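Local coordinates for protein Rv1990c (MbcA) (PDB 6FKG) that neutralises its cognate toxin MbcT, as the antitoxin of a type II toxin-antitoxin system, by blocking access to the toxin active site, at residues R54-V68 with V94-I106. Numbering follows the deposited sequence.
Sequences RLIELAYVADALAEV and VRDGEYQRVLALI
Val61 is the knob of this contact, set among Val94, Val102, Leu103 and Ile106. Its chi1 of 167° sends CG1 to Val102 CG1 (3.8 Å) and CG2 to Val94 CG2, tip to tip at 3.9 Å. Farther along, Ile106 lays CG2 3.5 Å from Ala64 O, and Leu103 CD2 reaches Ala64 CB at 3.7 Å. The axes of segments 54-65 and 99-106 run nearly parallel (7°), 9.8 Å apart at closest approach.

The other end is polar. Glu57 stacks on Tyr99, its CG over the ring face 3.6 Å from the centroid and its carboxylate nearly parallel to the ring (13°). That buried carboxylate is satisfied: OE1 by a salt bridge to Arg54 NH1 and a water that also joins Val94 O and Tyr99 N, OE2 by Gln53 NE2. Arg54 NE donates to Arg95 O (3.0 Å) from above the carbonyl plane, and Gly97 CA, in the Schellman turn ending helix 90-95, lies over one guanidinium face. Solvent reaches Arg95, which turns outward to grip exposed Asp96.

Tyr60 OH is hydrogen-bonded to His133 NE2 of an MbcT chain, and 94-106 belongs to the toxin-binding domain. Helix 7-19 packs on Leu58, helix 23-30 touches Val94, and Trp77 of helix 71-78 contacts Leu65 and Val102.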
# COMPACT_ATOMS: atom_id res chain seq x y z
N ARG C 54 -8.68 -22.06 -3.59
CA ARG C 54 -7.44 -22.74 -3.97
C ARG C 54 -7.69 -24.18 -4.43
O ARG C 54 -7.02 -24.65 -5.34
CB ARG C 54 -6.44 -22.74 -2.82
CG ARG C 54 -5.84 -21.38 -2.51
CD ARG C 54 -4.86 -20.92 -3.59
NE ARG C 54 -4.30 -19.64 -3.19
CZ ARG C 54 -4.82 -18.46 -3.51
NH1 ARG C 54 -5.91 -18.39 -4.29
NH2 ARG C 54 -4.26 -17.35 -3.07
N LEU C 55 -8.64 -24.87 -3.80
CA LEU C 55 -8.99 -26.22 -4.23
C LEU C 55 -9.48 -26.22 -5.67
O LEU C 55 -9.12 -27.08 -6.48
CB LEU C 55 -10.06 -26.83 -3.33
CG LEU C 55 -9.70 -27.76 -2.17
CD1 LEU C 55 -10.98 -28.22 -1.51
CD2 LEU C 55 -8.88 -28.95 -2.64
N ILE C 56 -10.31 -25.24 -6.01
CA ILE C 56 -10.83 -25.15 -7.36
C ILE C 56 -9.72 -24.82 -8.34
O ILE C 56 -9.64 -25.40 -9.43
CB ILE C 56 -11.96 -24.11 -7.46
CG1 ILE C 56 -13.14 -24.58 -6.62
CG2 ILE C 56 -12.35 -23.89 -8.91
CD1 ILE C 56 -14.14 -23.48 -6.31
N GLU C 57 -8.84 -23.91 -7.95
CA GLU C 57 -7.73 -23.54 -8.82
C GLU C 57 -6.81 -24.74 -9.06
O GLU C 57 -6.32 -24.96 -10.17
CB GLU C 57 -6.97 -22.36 -8.22
CG GLU C 57 -7.81 -21.08 -8.26
CD GLU C 57 -7.30 -19.99 -7.34
OE1 GLU C 57 -6.31 -20.22 -6.62
OE2 GLU C 57 -7.89 -18.89 -7.33
N LEU C 58 -6.59 -25.52 -8.02
CA LEU C 58 -5.78 -26.74 -8.15
C LEU C 58 -6.44 -27.75 -9.10
O LEU C 58 -5.76 -28.38 -9.92
CB LEU C 58 -5.57 -27.37 -6.78
CG LEU C 58 -4.78 -28.68 -6.76
CD1 LEU C 58 -3.39 -28.52 -7.41
CD2 LEU C 58 -4.68 -29.20 -5.32
N ALA C 59 -7.77 -27.89 -9.01
CA ALA C 59 -8.51 -28.74 -9.94
C ALA C 59 -8.37 -28.24 -11.38
O ALA C 59 -8.15 -29.05 -12.30
CB ALA C 59 -10.00 -28.83 -9.53
N TYR C 60 -8.48 -26.93 -11.60
CA TYR C 60 -8.19 -26.37 -12.94
C TYR C 60 -6.84 -26.85 -13.46
O TYR C 60 -6.72 -27.29 -14.61
CB TYR C 60 -8.14 -24.84 -12.94
CG TYR C 60 -9.45 -24.14 -12.65
CD1 TYR C 60 -10.67 -24.78 -12.80
CD2 TYR C 60 -9.44 -22.82 -12.22
CE1 TYR C 60 -11.86 -24.12 -12.53
CE2 TYR C 60 -10.62 -22.15 -11.94
CZ TYR C 60 -11.83 -22.80 -12.09
OH TYR C 60 -12.99 -22.11 -11.81
N VAL C 61 -5.82 -26.70 -12.63
CA VAL C 61 -4.47 -27.01 -13.04
C VAL C 61 -4.29 -28.50 -13.30
O VAL C 61 -3.69 -28.89 -14.31
CB VAL C 61 -3.45 -26.52 -12.00
CG1 VAL C 61 -2.10 -27.11 -12.26
CG2 VAL C 61 -3.37 -24.98 -12.04
N ALA C 62 -4.81 -29.33 -12.40
CA ALA C 62 -4.71 -30.77 -12.56
C ALA C 62 -5.37 -31.23 -13.87
O ALA C 62 -4.80 -32.05 -14.61
CB ALA C 62 -5.35 -31.47 -11.40
N ASP C 63 -6.56 -30.72 -14.15
CA ASP C 63 -7.25 -31.10 -15.37
C ASP C 63 -6.51 -30.60 -16.61
O ASP C 63 -6.39 -31.33 -17.59
CB ASP C 63 -8.68 -30.58 -15.37
CG ASP C 63 -9.64 -31.51 -14.64
OD1 ASP C 63 -9.27 -32.68 -14.40
OD2 ASP C 63 -10.76 -31.06 -14.33
N ALA C 64 -6.00 -29.37 -16.56
CA ALA C 64 -5.28 -28.80 -17.70
C ALA C 64 -4.00 -29.60 -17.97
O ALA C 64 -3.66 -29.92 -19.12
CB ALA C 64 -4.94 -27.34 -17.46
N LEU C 65 -3.29 -29.91 -16.90
CA LEU C 65 -2.00 -30.60 -17.00
C LEU C 65 -2.12 -31.96 -17.68
O LEU C 65 -1.18 -32.42 -18.32
CB LEU C 65 -1.40 -30.74 -15.59
CG LEU C 65 0.03 -31.24 -15.46
CD1 LEU C 65 1.00 -30.35 -16.25
CD2 LEU C 65 0.42 -31.30 -13.99
N ALA C 66 -3.29 -32.59 -17.58
CA ALA C 66 -3.48 -33.92 -18.17
C ALA C 66 -3.39 -33.88 -19.69
O ALA C 66 -3.13 -34.89 -20.35
CB ALA C 66 -4.84 -34.52 -17.73
N GLU C 67 -3.60 -32.70 -20.27
CA GLU C 67 -3.48 -32.57 -21.72
C GLU C 67 -2.04 -32.73 -22.21
O GLU C 67 -1.81 -33.06 -23.37
CB GLU C 67 -4.04 -31.22 -22.18
CG GLU C 67 -4.22 -31.16 -23.70
CD GLU C 67 -4.69 -29.79 -24.22
OE1 GLU C 67 -4.81 -28.85 -23.40
OE2 GLU C 67 -4.95 -29.67 -25.44
N VAL C 68 -1.05 -32.49 -21.34
CA VAL C 68 0.32 -32.35 -21.83
C VAL C 68 1.29 -33.32 -21.17
O VAL C 68 2.38 -33.53 -21.67
CB VAL C 68 0.84 -30.90 -21.65
CG1 VAL C 68 0.00 -29.92 -22.47
CG2 VAL C 68 0.82 -30.47 -20.18
N VAL C 94 0.47 -22.43 -7.29
CA VAL C 94 -0.96 -22.62 -7.07
C VAL C 94 -1.28 -22.24 -5.64
O VAL C 94 -2.23 -21.50 -5.38
CB VAL C 94 -1.41 -24.07 -7.37
CG1 VAL C 94 -2.85 -24.27 -6.96
CG2 VAL C 94 -1.25 -24.38 -8.88
N ARG C 95 -0.48 -22.73 -4.70
CA ARG C 95 -0.65 -22.39 -3.28
C ARG C 95 -0.73 -20.88 -3.07
O ARG C 95 -1.57 -20.38 -2.31
CB ARG C 95 0.50 -22.97 -2.46
CG ARG C 95 0.39 -22.74 -0.96
CD ARG C 95 1.73 -23.04 -0.30
NE ARG C 95 2.78 -22.19 -0.85
CZ ARG C 95 4.08 -22.46 -0.75
NH1 ARG C 95 4.48 -23.55 -0.10
NH2 ARG C 95 4.97 -21.64 -1.28
N ASP C 96 0.15 -20.16 -3.77
CA ASP C 96 0.31 -18.73 -3.53
C ASP C 96 -0.55 -17.85 -4.44
O ASP C 96 -0.33 -16.65 -4.52
CB ASP C 96 1.79 -18.36 -3.67
CG ASP C 96 2.65 -19.03 -2.61
OD1 ASP C 96 2.08 -19.50 -1.61
OD2 ASP C 96 3.89 -19.09 -2.76
N GLY C 97 -1.53 -18.45 -5.11
CA GLY C 97 -2.48 -17.67 -5.89
C GLY C 97 -2.12 -17.41 -7.34
O GLY C 97 -2.84 -16.72 -8.05
N GLU C 98 -1.02 -18.00 -7.80
CA GLU C 98 -0.56 -17.75 -9.17
C GLU C 98 -0.92 -18.88 -10.13
O GLU C 98 -0.16 -19.17 -11.07
CB GLU C 98 0.96 -17.52 -9.18
CG GLU C 98 1.38 -16.35 -8.32
CD GLU C 98 2.88 -16.27 -8.13
OE1 GLU C 98 3.62 -16.38 -9.13
OE2 GLU C 98 3.32 -16.10 -6.97
N TYR C 99 -2.08 -19.51 -9.93
CA TYR C 99 -2.50 -20.60 -10.81
C TYR C 99 -2.62 -20.15 -12.28
O TYR C 99 -2.46 -20.96 -13.18
CB TYR C 99 -3.84 -21.20 -10.35
CG TYR C 99 -5.05 -20.38 -10.75
CD1 TYR C 99 -5.37 -19.21 -10.07
CD2 TYR C 99 -5.85 -20.77 -11.82
CE1 TYR C 99 -6.44 -18.45 -10.43
CE2 TYR C 99 -6.95 -20.00 -12.19
CZ TYR C 99 -7.24 -18.85 -11.49
OH TYR C 99 -8.31 -18.06 -11.82
N GLN C 100 -2.90 -18.88 -12.52
CA GLN C 100 -3.09 -18.43 -13.90
C GLN C 100 -1.80 -18.58 -14.68
O GLN C 100 -1.82 -18.98 -15.85
CB GLN C 100 -3.60 -16.99 -13.95
CG GLN C 100 -5.10 -16.86 -13.73
CD GLN C 100 -5.91 -17.32 -14.94
OE1 GLN C 100 -5.35 -17.67 -15.99
NE2 GLN C 100 -7.23 -17.30 -14.81
N ARG C 101 -0.67 -18.29 -14.03
CA ARG C 101 0.63 -18.43 -14.69
C ARG C 101 0.90 -19.88 -15.02
O ARG C 101 1.48 -20.20 -16.07
CB ARG C 101 1.76 -17.88 -13.80
CG ARG C 101 3.16 -18.00 -14.42
CD ARG C 101 3.58 -16.70 -15.09
NE ARG C 101 4.82 -16.79 -15.87
CZ ARG C 101 6.04 -16.86 -15.34
NH1 ARG C 101 6.22 -16.88 -14.02
NH2 ARG C 101 7.10 -16.94 -16.15
N VAL C 102 0.52 -20.77 -14.11
CA VAL C 102 0.68 -22.20 -14.34
C VAL C 102 -0.17 -22.67 -15.52
O VAL C 102 0.29 -23.44 -16.37
CB VAL C 102 0.31 -23.01 -13.07
CG1 VAL C 102 0.49 -24.50 -13.33
CG2 VAL C 102 1.16 -22.55 -11.88
N LEU C 103 -1.42 -22.23 -15.58
CA LEU C 103 -2.28 -22.55 -16.73
C LEU C 103 -1.70 -22.01 -18.04
O LEU C 103 -1.81 -22.66 -19.09
CB LEU C 103 -3.69 -21.98 -16.53
CG LEU C 103 -4.51 -22.62 -15.39
CD1 LEU C 103 -5.90 -21.97 -15.30
CD2 LEU C 103 -4.61 -24.13 -15.59
N ALA C 104 -1.10 -20.82 -17.97
CA ALA C 104 -0.50 -20.23 -19.17
C ALA C 104 0.69 -21.08 -19.63
O ALA C 104 0.83 -21.36 -20.84
CB ALA C 104 -0.08 -18.76 -18.90
N LEU C 105 1.53 -21.51 -18.69
CA LEU C 105 2.64 -22.41 -19.05
C LEU C 105 2.11 -23.72 -19.69
O LEU C 105 2.62 -24.17 -20.71
CB LEU C 105 3.52 -22.73 -17.83
CG LEU C 105 4.60 -23.80 -18.05
CD1 LEU C 105 5.48 -23.47 -19.25
CD2 LEU C 105 5.47 -23.98 -16.81
N ILE C 106 1.06 -24.31 -19.12
CA ILE C 106 0.49 -25.54 -19.68
C ILE C 106 -0.02 -25.31 -21.11
O ILE C 106 0.19 -26.14 -22.01
CB ILE C 106 -0.63 -26.08 -18.76
CG1 ILE C 106 0.01 -26.60 -17.47
CG2 ILE C 106 -1.47 -27.15 -19.45
CD1 ILE C 106 -1.00 -26.80 -16.31
O HOH W 1 -3.63 -20.20 -7.30